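PlzA (Borrelia burgdorferi, PDB 7MIE) binds the bacterial second messenger c-di-GMP through a PilZ-type domain and probably acts as its signalling receptor in the Lyme disease spirochaete. Local coordinates at residues G69-I74 with L79-Q84; S127-S130 with E135-L138; G63-F68 with E85-P90; A35-K40 with K157-K162; I230-F235 with E239-G244. One frame throughout, in Å; residues are numbered along the deposited sequence.

Interaction 1 of 5, residues G69-I74 with L79-Q84; sequences GVIYSI and LKLIFQ
The ring of Tyr72 runs beside the aliphatic chain of Lys80, both pointing the same way, with Tyr72 CD2 3.9 Å from Lys80 CB, while Ile82 CD1 comes at the same ring on a slant. At the far end of the contact the Phe83 ring reaches back to the chain at Gly69, its CE1 3.4 Å from Gly69 N, again obliquely. These groups decorate an antiparallel beta hairpin of strands 65-74 and 78-84, interrupted by a classic beta bulge: Val70 pairs with Ile82 and Ile71 with Leu81, but Tyr72 and Ser73 together face Lys80. The bonding agrees with this. Lys80 O accepts from Tyr72 N at 2.8 Å and, weakly, from Ser73 N at 3.5 Å, whereas Lys80 N gives Ser73 O a nearly straight bond (176°). The helix-like psi of Tyr72 (-49°) supplies the extra residue's kink. With CG anti to the backbone N (chi1 168°), the ring is carried out along Lys80 on the face where helix 273-283 touches both Tyr72 and Ile82. Glu41 OE1 holds two polar ends of this face, as salt-bridge partner of Lys80 NZ and hydrogen-bond partner of Ser73 OG. The reverse face of the sheet is apolar, with Ile74 beside Leu79 and, next to them, Ile71 and Leu81 crossing at a slant so that Leu81 CD2 lies 3.8 Å from Ile71 CG1.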
# COMPACT_ATOMS: atom_id res chain seq x y z
N GLY A 69 13.97 2.08 4.61
CA GLY A 69 13.02 1.86 3.53
C GLY A 69 11.63 2.30 4.00
O GLY A 69 11.54 3.03 4.98
N VAL A 70 10.61 1.93 3.23
CA VAL A 70 9.26 2.40 3.54
C VAL A 70 8.38 1.16 3.50
O VAL A 70 8.55 0.27 2.67
CB VAL A 70 8.86 3.41 2.44
CG1 VAL A 70 7.44 3.88 2.64
CG2 VAL A 70 9.76 4.66 2.51
N ILE A 71 7.37 1.11 4.40
CA ILE A 71 6.49 -0.04 4.40
C ILE A 71 5.47 0.14 3.28
O ILE A 71 4.79 1.19 3.19
CB ILE A 71 5.78 -0.17 5.76
CG1 ILE A 71 6.75 -0.18 6.94
CG2 ILE A 71 4.84 -1.37 5.78
CD1 ILE A 71 6.09 -0.18 8.34
N TYR A 72 5.33 -0.92 2.48
CA TYR A 72 4.30 -0.96 1.45
C TYR A 72 3.02 -1.60 2.00
O TYR A 72 1.93 -1.05 1.80
CB TYR A 72 4.83 -1.82 0.29
CG TYR A 72 3.79 -2.19 -0.74
CD1 TYR A 72 3.45 -1.32 -1.77
CD2 TYR A 72 3.17 -3.44 -0.69
CE1 TYR A 72 2.53 -1.69 -2.74
CE2 TYR A 72 2.25 -3.82 -1.64
CZ TYR A 72 1.93 -2.94 -2.66
OH TYR A 72 1.01 -3.31 -3.60
N SER A 73 3.15 -2.75 2.66
CA SER A 73 1.98 -3.42 3.25
C SER A 73 2.42 -4.24 4.44
O SER A 73 3.62 -4.51 4.59
CB SER A 73 1.26 -4.33 2.21
OG SER A 73 2.05 -5.48 1.90
N ILE A 74 1.43 -4.63 5.25
CA ILE A 74 1.70 -5.42 6.44
C ILE A 74 0.76 -6.62 6.48
O ILE A 74 -0.39 -6.51 6.06
CB ILE A 74 1.61 -4.53 7.68
CG1 ILE A 74 2.09 -5.26 8.94
CG2 ILE A 74 0.18 -3.99 7.86
CD1 ILE A 74 2.43 -4.29 10.09
N LEU A 79 5.88 -8.52 6.39
CA LEU A 79 5.52 -7.24 5.81
C LEU A 79 6.31 -7.05 4.52
O LEU A 79 7.22 -7.82 4.23
CB LEU A 79 5.72 -6.15 6.87
CG LEU A 79 7.13 -5.60 7.12
CD1 LEU A 79 7.11 -4.59 8.30
CD2 LEU A 79 8.15 -6.70 7.39
N LYS A 80 5.91 -6.05 3.74
CA LYS A 80 6.58 -5.77 2.48
C LYS A 80 7.19 -4.38 2.56
O LYS A 80 6.53 -3.42 2.95
CB LYS A 80 5.62 -5.83 1.28
CG LYS A 80 5.13 -7.23 0.96
CD LYS A 80 4.28 -7.31 -0.31
CE LYS A 80 3.48 -8.59 -0.32
NZ LYS A 80 2.56 -8.58 -1.49
N LEU A 81 8.47 -4.30 2.16
CA LEU A 81 9.23 -3.06 2.29
C LEU A 81 9.78 -2.65 0.93
O LEU A 81 10.19 -3.52 0.14
CB LEU A 81 10.41 -3.23 3.26
CG LEU A 81 10.10 -3.64 4.71
CD1 LEU A 81 11.37 -3.45 5.58
CD2 LEU A 81 8.97 -2.76 5.29
N ILE A 82 9.82 -1.32 0.71
CA ILE A 82 10.40 -0.74 -0.50
C ILE A 82 11.78 -0.17 -0.18
O ILE A 82 11.95 0.63 0.77
CB ILE A 82 9.50 0.39 -1.04
CG1 ILE A 82 8.15 -0.16 -1.54
CG2 ILE A 82 10.22 1.21 -2.13
CD1 ILE A 82 7.07 0.95 -1.61
N PHE A 83 12.74 -0.58 -1.02
CA PHE A 83 14.08 0.01 -0.99
C PHE A 83 14.52 0.37 -2.40
O PHE A 83 14.08 -0.22 -3.39
CB PHE A 83 15.09 -1.02 -0.43
CG PHE A 83 14.93 -1.35 1.04
CD1 PHE A 83 15.40 -0.49 2.02
CD2 PHE A 83 14.26 -2.52 1.41
CE1 PHE A 83 15.21 -0.80 3.37
CE2 PHE A 83 14.08 -2.82 2.75
CZ PHE A 83 14.58 -1.97 3.72
N GLN A 84 15.51 1.28 -2.48
CA GLN A 84 16.15 1.50 -3.78
C GLN A 84 16.83 0.21 -4.24
O GLN A 84 17.29 -0.58 -3.43
CB GLN A 84 17.27 2.53 -3.68
CG GLN A 84 16.76 3.91 -3.31
CD GLN A 84 17.90 4.90 -3.19
OE1 GLN A 84 18.95 4.63 -2.58
NE2 GLN A 84 17.71 6.06 -3.77

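Interaction 2 of 5, residues S127-S130 with E135-L138. With EDO (1,2-ethanediol), chain F.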
# COMPACT_ATOMS: atom_id res chain seq x y z
N SER A 127 10.63 -8.35 -5.70
CA SER A 127 10.38 -7.96 -7.07
C SER A 127 11.13 -6.68 -7.39
O SER A 127 11.61 -5.97 -6.48
CB SER A 127 8.90 -7.78 -7.37
OG SER A 127 8.37 -6.77 -6.52
N ALA A 128 11.21 -6.38 -8.70
CA ALA A 128 11.85 -5.17 -9.16
C ALA A 128 10.87 -4.33 -9.98
O ALA A 128 10.12 -4.89 -10.78
CB ALA A 128 13.06 -5.58 -9.99
N TYR A 129 10.88 -3.01 -9.79
CA TYR A 129 10.02 -2.11 -10.58
C TYR A 129 10.67 -0.74 -10.69
O TYR A 129 11.62 -0.45 -9.94
CB TYR A 129 8.62 -1.98 -9.94
CG TYR A 129 8.58 -1.29 -8.60
CD1 TYR A 129 8.86 -2.00 -7.42
CD2 TYR A 129 8.25 0.05 -8.47
CE1 TYR A 129 8.83 -1.36 -6.18
CE2 TYR A 129 8.25 0.70 -7.24
CZ TYR A 129 8.52 -0.03 -6.08
OH TYR A 129 8.51 0.58 -4.84
N SER A 130 10.10 0.13 -11.56
CA SER A 130 10.58 1.49 -11.82
C SER A 130 9.62 2.58 -11.37
O SER A 130 8.41 2.41 -11.43
CB SER A 130 10.85 1.70 -13.28
OG SER A 130 11.83 0.78 -13.68
N GLU A 135 14.97 2.95 -9.89
CA GLU A 135 14.60 1.55 -9.76
C GLU A 135 14.51 1.20 -8.28
O GLU A 135 15.31 1.67 -7.47
CB GLU A 135 15.67 0.63 -10.35
CG GLU A 135 16.05 0.95 -11.78
CD GLU A 135 14.88 1.00 -12.75
OE1 GLU A 135 13.92 0.20 -12.57
OE2 GLU A 135 14.92 1.86 -13.68
N TYR A 136 13.56 0.30 -7.99
CA TYR A 136 13.25 -0.09 -6.63
C TYR A 136 13.07 -1.59 -6.54
O TYR A 136 12.79 -2.28 -7.53
CB TYR A 136 11.95 0.59 -6.14
CG TYR A 136 12.06 2.09 -6.04
CD1 TYR A 136 12.52 2.70 -4.87
CD2 TYR A 136 11.81 2.89 -7.14
CE1 TYR A 136 12.69 4.07 -4.80
CE2 TYR A 136 11.99 4.27 -7.08
CZ TYR A 136 12.41 4.86 -5.90
OH TYR A 136 12.59 6.22 -5.85
N ASN A 137 13.21 -2.09 -5.30
CA ASN A 137 12.81 -3.46 -5.00
C ASN A 137 11.72 -3.43 -3.94
O ASN A 137 11.75 -2.62 -3.02
CB ASN A 137 13.95 -4.33 -4.45
CG ASN A 137 15.07 -4.56 -5.46
OD1 ASN A 137 16.24 -4.29 -5.15
ND2 ASN A 137 14.77 -5.09 -6.64
N LEU A 138 10.79 -4.39 -4.07
CA LEU A 138 9.75 -4.63 -3.06
C LEU A 138 10.09 -5.98 -2.43
O LEU A 138 10.14 -6.99 -3.14
CB LEU A 138 8.39 -4.67 -3.76
CG LEU A 138 7.18 -4.88 -2.83
CD1 LEU A 138 6.98 -3.68 -1.92
CD2 LEU A 138 5.92 -5.08 -3.65
C1 EDO F . 7.28 -8.56 -3.71
O1 EDO F . 8.06 -8.95 -2.57
C2 EDO F . 6.92 -9.58 -4.70
O2 EDO F . 7.63 -10.79 -4.47
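Strands 127-130 and 135-138 run antiparallel with regular register, their short axes 4.7 Å apart at 147°, Ser127 facing Leu138 and Tyr129 facing Tyr136 as hydrogen-bonded pairs. They belong to the beta hairpin of strands 119-131 and 134-143 in the PilZN3 region. Tyr136 CB covers one face of the Tyr129 ring, offset toward its rim, 3.8 Å from the centroid and 25° off the normal, a CH-pi contact. The two rings are nearly parallel but slid apart, centroids 5.7 Å away from each other, so they hardly overlap. Tyr129 CG occupies the crowded position between backbone N and carbonyl carbon (chi1 67°), which swings the ring across to the partner strand, where CE1 also meets Leu138 CB at 4.1 Å. Beyond the hairpin, Ile82 and helix 273-283 touch Tyr129 as well. On the other face, Asn137 ND2 gives a 3.3 Å hydrogen bond to Ser127 O, arriving above the carbonyl plane, while Leu138 N reaches the same oxygen from the opposite face of that plane. One acceptor thus grips both a backbone and a side-chain donor, which restrains the amide. Ser130 OG and Glu135 OE1 also pair, but at a distance too short to be trusted in detail. At the Leu138 end, a bound ethanediol, probably from the crystallisation liquor, donates through O1 to Leu138 O at 2.9 Å, the oxygen that also accepts from Ser127 N.

Interaction 3 of 5, residues G63-F68 with E85-P90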
# COMPACT_ATOMS: atom_id res chain seq x y z
N GLY A 63 24.07 -7.12 9.56
CA GLY A 63 25.35 -6.89 10.22
C GLY A 63 25.46 -5.43 10.64
O GLY A 63 24.59 -4.90 11.34
N SER A 64 26.53 -4.76 10.17
CA SER A 64 26.66 -3.35 10.52
C SER A 64 26.14 -2.48 9.37
O SER A 64 26.01 -1.27 9.53
CB SER A 64 28.09 -3.01 10.89
OG SER A 64 28.89 -3.13 9.73
N TYR A 65 25.74 -3.12 8.26
CA TYR A 65 25.12 -2.38 7.17
C TYR A 65 23.73 -1.92 7.58
O TYR A 65 23.00 -2.66 8.22
CB TYR A 65 25.00 -3.30 5.95
CG TYR A 65 24.26 -2.69 4.78
CD1 TYR A 65 24.90 -1.83 3.92
CD2 TYR A 65 22.89 -2.89 4.61
CE1 TYR A 65 24.23 -1.25 2.84
CE2 TYR A 65 22.22 -2.35 3.53
CZ TYR A 65 22.89 -1.51 2.65
OH TYR A 65 22.24 -0.93 1.59
N THR A 66 23.38 -0.68 7.22
CA THR A 66 22.06 -0.18 7.60
C THR A 66 21.41 0.59 6.44
O THR A 66 22.11 1.25 5.65
CB THR A 66 22.20 0.63 8.89
OG1 THR A 66 20.89 0.69 9.45
CG2 THR A 66 22.85 1.99 8.68
N ALA A 67 20.06 0.51 6.32
CA ALA A 67 19.37 1.27 5.29
C ALA A 67 17.93 1.53 5.75
O ALA A 67 17.36 0.68 6.42
CB ALA A 67 19.32 0.52 3.96
N PHE A 68 17.39 2.67 5.29
CA PHE A 68 16.00 2.98 5.59
C PHE A 68 15.16 2.67 4.36
O PHE A 68 15.51 3.06 3.25
CB PHE A 68 15.84 4.46 5.97
CG PHE A 68 16.24 4.73 7.39
CD1 PHE A 68 17.56 4.97 7.72
CD2 PHE A 68 15.30 4.68 8.41
CE1 PHE A 68 17.91 5.17 9.05
CE2 PHE A 68 15.65 4.88 9.73
CZ PHE A 68 16.97 5.12 10.04
N GLU A 85 16.91 0.01 -5.55
CA GLU A 85 17.60 -1.15 -6.10
C GLU A 85 19.08 -1.10 -5.72
O GLU A 85 19.62 -0.01 -5.53
CB GLU A 85 17.39 -1.16 -7.61
CG GLU A 85 17.99 -2.35 -8.33
CD GLU A 85 17.80 -2.28 -9.84
OE1 GLU A 85 16.99 -3.09 -10.39
OE2 GLU A 85 18.39 -1.35 -10.47
N ASP A 86 19.73 -2.28 -5.64
CA ASP A 86 21.18 -2.41 -5.43
C ASP A 86 21.59 -1.89 -4.06
O ASP A 86 22.69 -1.36 -3.91
CB ASP A 86 21.98 -1.67 -6.53
CG ASP A 86 23.34 -2.32 -6.77
OD1 ASP A 86 23.61 -3.38 -6.14
OD2 ASP A 86 24.13 -1.78 -7.60
N THR A 87 20.72 -2.02 -3.05
CA THR A 87 21.03 -1.67 -1.66
C THR A 87 20.85 -2.93 -0.79
O THR A 87 21.76 -3.77 -0.69
CB THR A 87 20.29 -0.40 -1.19
OG1 THR A 87 18.88 -0.63 -1.15
CG2 THR A 87 20.52 0.80 -2.10
N VAL A 88 19.62 -3.12 -0.27
CA VAL A 88 19.33 -4.14 0.72
C VAL A 88 19.36 -5.52 0.07
O VAL A 88 19.79 -6.49 0.69
CB VAL A 88 18.01 -3.81 1.44
CG1 VAL A 88 17.51 -4.97 2.31
CG2 VAL A 88 18.23 -2.58 2.33
N LEU A 89 18.90 -5.63 -1.18
CA LEU A 89 18.63 -6.95 -1.73
C LEU A 89 19.95 -7.71 -1.87
O LEU A 89 20.07 -8.82 -1.35
CB LEU A 89 17.83 -6.86 -3.04
CG LEU A 89 17.36 -8.22 -3.61
CD1 LEU A 89 16.60 -9.05 -2.59
CD2 LEU A 89 16.56 -8.05 -4.90
N PRO A 90 21.01 -7.14 -2.50
CA PRO A 90 22.30 -7.81 -2.53
C PRO A 90 22.96 -7.98 -1.15
O PRO A 90 23.66 -8.97 -0.91
CB PRO A 90 23.14 -7.00 -3.55
CG PRO A 90 22.44 -5.67 -3.70
CD PRO A 90 21.00 -5.87 -3.25
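Val88, Ala67 and Tyr65 form the apolar part of this contact, which sets the first turn of helix 88-94 against the start of strand 65-74. Three residues, 85-87, link hairpin strand 78-84 to the helix, whose first residue, Val88, packs on strand 65-74. Val88 CG2 is the shared atom. It lies 3.7 Å from Ala67 CB and 4.2 Å from Tyr65 CE2, where it meets the tyrosine at the edge, near the ring plane. The same valine touches Met60, Ile62 and Leu139, which places it in the hydrophobic layer between helix and strands.

The second kind of contact is van der Waals packing by a polar atom. Tyr65 CG is anti to the backbone N (chi1 175°); this torsion directs the ring toward helix 88-94, and its hydroxyl comes to Thr87, the two side chains meeting at about a right angle. Tyr65 OH is 3.4 Å from Thr87 CB, yet no hydrogen bond joins the two segments. Polar bonding around Thr87 lies elsewhere: it holds the N-cap position of the helix, but its side chain makes no capping bond; Thr87 OG1 is hydrogen-bonded to Gln84 O.

Interaction 4 of 5, residues A35-K40 with K157-K162; sequences AKYRGK and KLLDLK
The chain leaving helix 26-36 enters a type II beta turn, Tyr37 to Lys40, and that turn leans on helix 149-164 through Tyr37 and Leu159. The turn itself is closed by Lys40 N and Tyr37 O at 2.9 Å, with Gly39 at a positive phi of 88°. The Tyr37 ring is sandwiched. Leu159 CB covers the centre of one face, 3.7 Å from the centroid in a CH-pi contact, and Lys36 CG lies over the centre of the opposite face. The two side chains Tyr37 and Leu159 slide past each other in opposite directions, so Leu159 CD1 comes back along the tyrosine to 3.7 Å from its CB, while the other methyl, CD2, reaches Lys40 CB at 3.9 Å. At the edge of the ring, in its plane, Tyr37 OH donates to Asp160 OD1 at 2.6 Å, using the anti lone pair of that oxygen; carboxylate and ring planes stand 63° apart. A water bridges the same oxygen to Lys36, donating to Asp160 OD1 at 2.7 Å and accepting from Lys36 NZ. The extended Lys36 chain (chi1 -177°) brings its ammonium near the carboxylate but beyond salt-bridge distance, where it would still be expected to favour the charged form of Asp160. Tyr33 OH binds Asp160 OD2, so Tyr33, on helix 26-36, and Tyr37, just past its end, each take one carboxylate oxygen; the contact is a beta turn at a helix C-terminus packed against the side of a second helix.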
# COMPACT_ATOMS: atom_id res chain seq x y z
N ALA A 35 -3.23 -18.03 10.49
CA ALA A 35 -3.64 -19.15 9.65
C ALA A 35 -4.72 -18.71 8.68
O ALA A 35 -4.64 -18.99 7.49
CB ALA A 35 -4.15 -20.28 10.54
N LYS A 36 -5.70 -17.95 9.18
CA LYS A 36 -6.85 -17.54 8.40
C LYS A 36 -6.42 -16.64 7.25
O LYS A 36 -7.00 -16.72 6.17
CB LYS A 36 -7.84 -16.81 9.31
CG LYS A 36 -9.13 -16.39 8.63
CD LYS A 36 -10.18 -15.86 9.57
CE LYS A 36 -11.34 -15.38 8.73
NZ LYS A 36 -12.59 -15.36 9.49
N TYR A 37 -5.41 -15.79 7.48
CA TYR A 37 -5.10 -14.72 6.53
C TYR A 37 -3.75 -14.90 5.86
O TYR A 37 -3.10 -13.94 5.41
CB TYR A 37 -5.25 -13.33 7.17
CG TYR A 37 -6.69 -13.04 7.52
CD1 TYR A 37 -7.67 -13.06 6.54
CD2 TYR A 37 -7.08 -12.71 8.81
CE1 TYR A 37 -9.01 -12.81 6.83
CE2 TYR A 37 -8.41 -12.44 9.12
CZ TYR A 37 -9.38 -12.51 8.12
OH TYR A 37 -10.70 -12.26 8.38
N ARG A 38 -3.31 -16.16 5.78
CA ARG A 38 -2.04 -16.43 5.14
C ARG A 38 -2.12 -15.91 3.71
O ARG A 38 -3.12 -16.10 3.00
CB ARG A 38 -1.69 -17.93 5.23
CG ARG A 38 -0.45 -18.33 4.44
CD ARG A 38 0.12 -19.67 4.86
NE ARG A 38 -0.59 -20.14 6.05
CZ ARG A 38 -1.49 -21.12 6.08
NH1 ARG A 38 -2.08 -21.45 7.22
NH2 ARG A 38 -1.78 -21.78 4.97
N GLY A 39 -1.11 -15.11 3.34
CA GLY A 39 -1.01 -14.59 1.99
C GLY A 39 -1.75 -13.27 1.76
O GLY A 39 -1.72 -12.72 0.66
N LYS A 40 -2.42 -12.76 2.80
CA LYS A 40 -3.20 -11.53 2.67
C LYS A 40 -2.46 -10.36 3.29
O LYS A 40 -1.57 -10.56 4.08
CB LYS A 40 -4.56 -11.70 3.35
CG LYS A 40 -5.37 -12.88 2.80
CD LYS A 40 -5.59 -12.86 1.30
CE LYS A 40 -6.54 -14.00 0.90
NZ LYS A 40 -6.74 -13.95 -0.57
N LYS A 157 -7.63 -7.45 12.78
CA LYS A 157 -8.93 -6.78 12.70
C LYS A 157 -9.12 -6.09 11.36
O LYS A 157 -10.23 -6.07 10.80
CB LYS A 157 -9.07 -5.79 13.86
CG LYS A 157 -9.19 -6.48 15.22
CD LYS A 157 -9.08 -5.53 16.39
CE LYS A 157 -9.68 -6.10 17.67
NZ LYS A 157 -9.78 -5.03 18.69
N LEU A 158 -8.06 -5.46 10.84
CA LEU A 158 -8.13 -4.85 9.52
C LEU A 158 -8.33 -5.90 8.43
O LEU A 158 -9.10 -5.65 7.48
CB LEU A 158 -6.83 -4.07 9.21
CG LEU A 158 -6.64 -2.81 10.08
CD1 LEU A 158 -5.20 -2.32 9.93
CD2 LEU A 158 -7.63 -1.72 9.67
N LEU A 159 -7.71 -7.08 8.57
CA LEU A 159 -7.93 -8.13 7.58
C LEU A 159 -9.37 -8.67 7.65
O LEU A 159 -9.94 -8.94 6.62
CB LEU A 159 -6.91 -9.27 7.75
CG LEU A 159 -5.49 -8.88 7.36
CD1 LEU A 159 -4.48 -9.84 7.98
CD2 LEU A 159 -5.37 -8.84 5.82
N ASP A 160 -9.97 -8.75 8.84
CA ASP A 160 -11.38 -9.10 8.94
C ASP A 160 -12.24 -8.12 8.16
O ASP A 160 -13.15 -8.53 7.43
CB ASP A 160 -11.87 -9.00 10.39
CG ASP A 160 -11.45 -10.13 11.28
OD1 ASP A 160 -11.10 -11.25 10.76
OD2 ASP A 160 -11.53 -9.91 12.53
N LEU A 161 -11.95 -6.83 8.28
CA LEU A 161 -12.72 -5.82 7.56
C LEU A 161 -12.48 -5.92 6.06
O LEU A 161 -13.42 -5.79 5.27
CB LEU A 161 -12.34 -4.43 8.07
CG LEU A 161 -12.67 -4.18 9.54
CD1 LEU A 161 -12.27 -2.75 9.91
CD2 LEU A 161 -14.18 -4.39 9.80
N LYS A 162 -11.23 -6.16 5.65
CA LYS A 162 -10.96 -6.35 4.23
C LYS A 162 -11.71 -7.55 3.67
O LYS A 162 -12.25 -7.46 2.56
CB LYS A 162 -9.44 -6.44 3.99
CG LYS A 162 -9.08 -6.48 2.51
CD LYS A 162 -7.54 -6.40 2.28
CE LYS A 162 -7.26 -6.38 0.78
NZ LYS A 162 -5.80 -6.33 0.51
O HOH W 1 -11.74 -13.57 11.87

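Interaction 5 of 5, residues I230-F235 with E239-G244; sequences IFSFEF and EIFIEG
Phe231 and Ile242 lie side by side and point the same way, Ile242 CD1 reaching the edge of the Phe231 ring near its plane, 4.1 Å from CD2. Their neighbours on this face are turned differently: Phe233 presents a ring face to Ile240, whose CB lies over it, and its CE1 meets Ile242 CD1 at 4.4 Å. With chi1 at 47°, Phe233 CG lies between the backbone N and the carbonyl carbon, which turns the ring toward the partner strand and Ile240 CB. The support is an antiparallel beta hairpin, strands 228-233 and 240-250, of the c-di-GMP-binding PilZ domain. Phe231 and Ile242 exchange two backbone bonds, Phe231 N to Ile242 O and Ile242 N to Phe231 O, each 2.8 Å long. Helix 273-283 packs on Phe233, Ile240 and Ile242, so this face is a hydrophobic interior.

The other face is mixed. The Phe241 ring has Ile230 CG2 in plane at its edge, 4.0 Å from CD1, and the same CD1 sits 3.5 Å from Ser232 CB. Ser232 OG donates to Glu239 OE1 at 2.6 Å, meeting the anti lone pair of that oxygen; its chi1 of 71° aims the hydroxyl there. Further along, Ile230 and Glu243 lie alongside each other through Ile230 CG1 and Glu243 CG, 4.0 Å apart, while the Glu243 carboxylate pairs with Lys270. Because Glu239 OE1 also makes a salt bridge with Lys198, the oxygen near the hairpin end has both a neutral and a charged partner, which would be expected to hold Glu239 ionised.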
# COMPACT_ATOMS: atom_id res chain seq x y z
N ILE A 230 -13.00 1.07 -18.69
CA ILE A 230 -11.57 1.26 -18.59
C ILE A 230 -11.37 2.72 -18.22
O ILE A 230 -11.87 3.63 -18.89
CB ILE A 230 -10.81 0.83 -19.86
CG1 ILE A 230 -10.92 -0.68 -20.11
CG2 ILE A 230 -9.35 1.27 -19.78
CD1 ILE A 230 -10.68 -1.11 -21.53
N PHE A 231 -10.72 2.93 -17.06
CA PHE A 231 -10.41 4.27 -16.58
C PHE A 231 -8.96 4.55 -16.92
O PHE A 231 -8.10 3.71 -16.70
CB PHE A 231 -10.64 4.30 -15.06
CG PHE A 231 -10.09 5.49 -14.30
CD1 PHE A 231 -10.63 6.75 -14.49
CD2 PHE A 231 -9.10 5.33 -13.34
CE1 PHE A 231 -10.18 7.83 -13.74
CE2 PHE A 231 -8.64 6.41 -12.58
CZ PHE A 231 -9.18 7.66 -12.80
N SER A 232 -8.70 5.73 -17.48
CA SER A 232 -7.34 6.04 -17.86
C SER A 232 -7.05 7.52 -17.69
O SER A 232 -7.95 8.38 -17.70
CB SER A 232 -7.06 5.56 -19.29
OG SER A 232 -7.75 6.38 -20.22
N PHE A 233 -5.76 7.79 -17.52
CA PHE A 233 -5.28 9.17 -17.50
C PHE A 233 -3.83 9.22 -17.96
O PHE A 233 -3.09 8.24 -17.85
CB PHE A 233 -5.39 9.76 -16.10
CG PHE A 233 -4.84 8.86 -15.00
CD1 PHE A 233 -5.66 7.92 -14.38
CD2 PHE A 233 -3.54 9.00 -14.55
CE1 PHE A 233 -5.17 7.13 -13.35
CE2 PHE A 233 -3.05 8.21 -13.52
CZ PHE A 233 -3.86 7.28 -12.91
N GLU A 234 -3.41 10.40 -18.42
CA GLU A 234 -2.06 10.56 -18.93
C GLU A 234 -1.10 10.39 -17.77
O GLU A 234 -1.36 10.87 -16.67
CB GLU A 234 -1.88 11.94 -19.56
CG GLU A 234 -2.74 12.16 -20.80
CD GLU A 234 -2.05 12.05 -22.15
OE1 GLU A 234 -2.55 12.67 -23.11
OE2 GLU A 234 -1.03 11.32 -22.25
N PHE A 235 -0.03 9.65 -18.03
CA PHE A 235 0.96 9.36 -17.01
C PHE A 235 2.26 8.98 -17.72
O PHE A 235 2.21 8.29 -18.74
CB PHE A 235 0.46 8.25 -16.08
CG PHE A 235 1.27 8.07 -14.82
CD1 PHE A 235 1.32 9.06 -13.85
CD2 PHE A 235 1.97 6.89 -14.60
CE1 PHE A 235 2.07 8.88 -12.70
CE2 PHE A 235 2.71 6.71 -13.44
CZ PHE A 235 2.75 7.71 -12.49
N GLU A 239 -0.39 7.15 -20.94
CA GLU A 239 -1.76 6.86 -20.42
C GLU A 239 -1.72 5.52 -19.66
O GLU A 239 -1.35 4.50 -20.25
CB GLU A 239 -2.76 6.88 -21.58
CG GLU A 239 -4.17 7.32 -21.20
CD GLU A 239 -5.14 7.47 -22.36
OE1 GLU A 239 -6.32 7.07 -22.22
OE2 GLU A 239 -4.72 8.00 -23.41
N ILE A 240 -2.06 5.56 -18.36
CA ILE A 240 -2.32 4.39 -17.51
C ILE A 240 -3.77 3.97 -17.71
O ILE A 240 -4.67 4.81 -17.70
CB ILE A 240 -2.03 4.68 -16.03
CG1 ILE A 240 -0.52 4.74 -15.76
CG2 ILE A 240 -2.69 3.65 -15.12
CD1 ILE A 240 -0.15 4.57 -14.31
N PHE A 241 -3.98 2.68 -17.93
CA PHE A 241 -5.29 2.10 -18.17
C PHE A 241 -5.59 1.13 -17.03
O PHE A 241 -4.77 0.27 -16.70
CB PHE A 241 -5.31 1.33 -19.50
CG PHE A 241 -5.04 2.21 -20.69
CD1 PHE A 241 -6.08 2.90 -21.31
CD2 PHE A 241 -3.75 2.40 -21.15
CE1 PHE A 241 -5.82 3.76 -22.38
CE2 PHE A 241 -3.50 3.25 -22.23
CZ PHE A 241 -4.53 3.92 -22.83
N ILE A 242 -6.79 1.30 -16.46
CA ILE A 242 -7.23 0.43 -15.37
C ILE A 242 -8.64 -0.04 -15.68
O ILE A 242 -9.58 0.74 -15.78
CB ILE A 242 -7.21 1.18 -14.01
CG1 ILE A 242 -5.91 1.97 -13.85
CG2 ILE A 242 -7.44 0.19 -12.87
CD1 ILE A 242 -5.88 2.86 -12.62
N GLU A 243 -8.79 -1.37 -15.71
CA GLU A 243 -10.09 -1.98 -15.93
C GLU A 243 -10.85 -2.02 -14.61
O GLU A 243 -10.26 -2.26 -13.56
CB GLU A 243 -9.88 -3.38 -16.51
CG GLU A 243 -9.06 -3.33 -17.80
CD GLU A 243 -8.81 -4.70 -18.44
OE1 GLU A 243 -9.76 -5.50 -18.47
OE2 GLU A 243 -7.65 -4.97 -18.87
N GLY A 244 -12.16 -1.78 -14.69
CA GLY A 244 -13.00 -1.74 -13.51
C GLY A 244 -14.48 -1.86 -13.86
O GLY A 244 -14.85 -2.10 -15.01

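In the fold
Interactions 1, 2 and 3 form one continuous unit on a single sheet. Phe83 O of 79-84 lies 2.8 Å from Asn137 N of 135-138, a probable hydrogen bond, and Glu135 O lies 3.0 Å from Glu85 N. Phe83 CD1 also packs 3.5 Å from Val88 CG2, so interaction 1 leads into interaction 3. Interaction 4 encloses the three along the chain but does not touch them; its centre is about 18 Å from that of interaction 1, with nearest atoms about 5 Å apart. Interaction 5 belongs to the c-di-GMP-binding part: the nucleotide lies about 9 Å from the Phe231 side chain, against about 12 Å from Leu159. Helix 273-283 touches interactions 1, 2 and 5, bridging the two sheets.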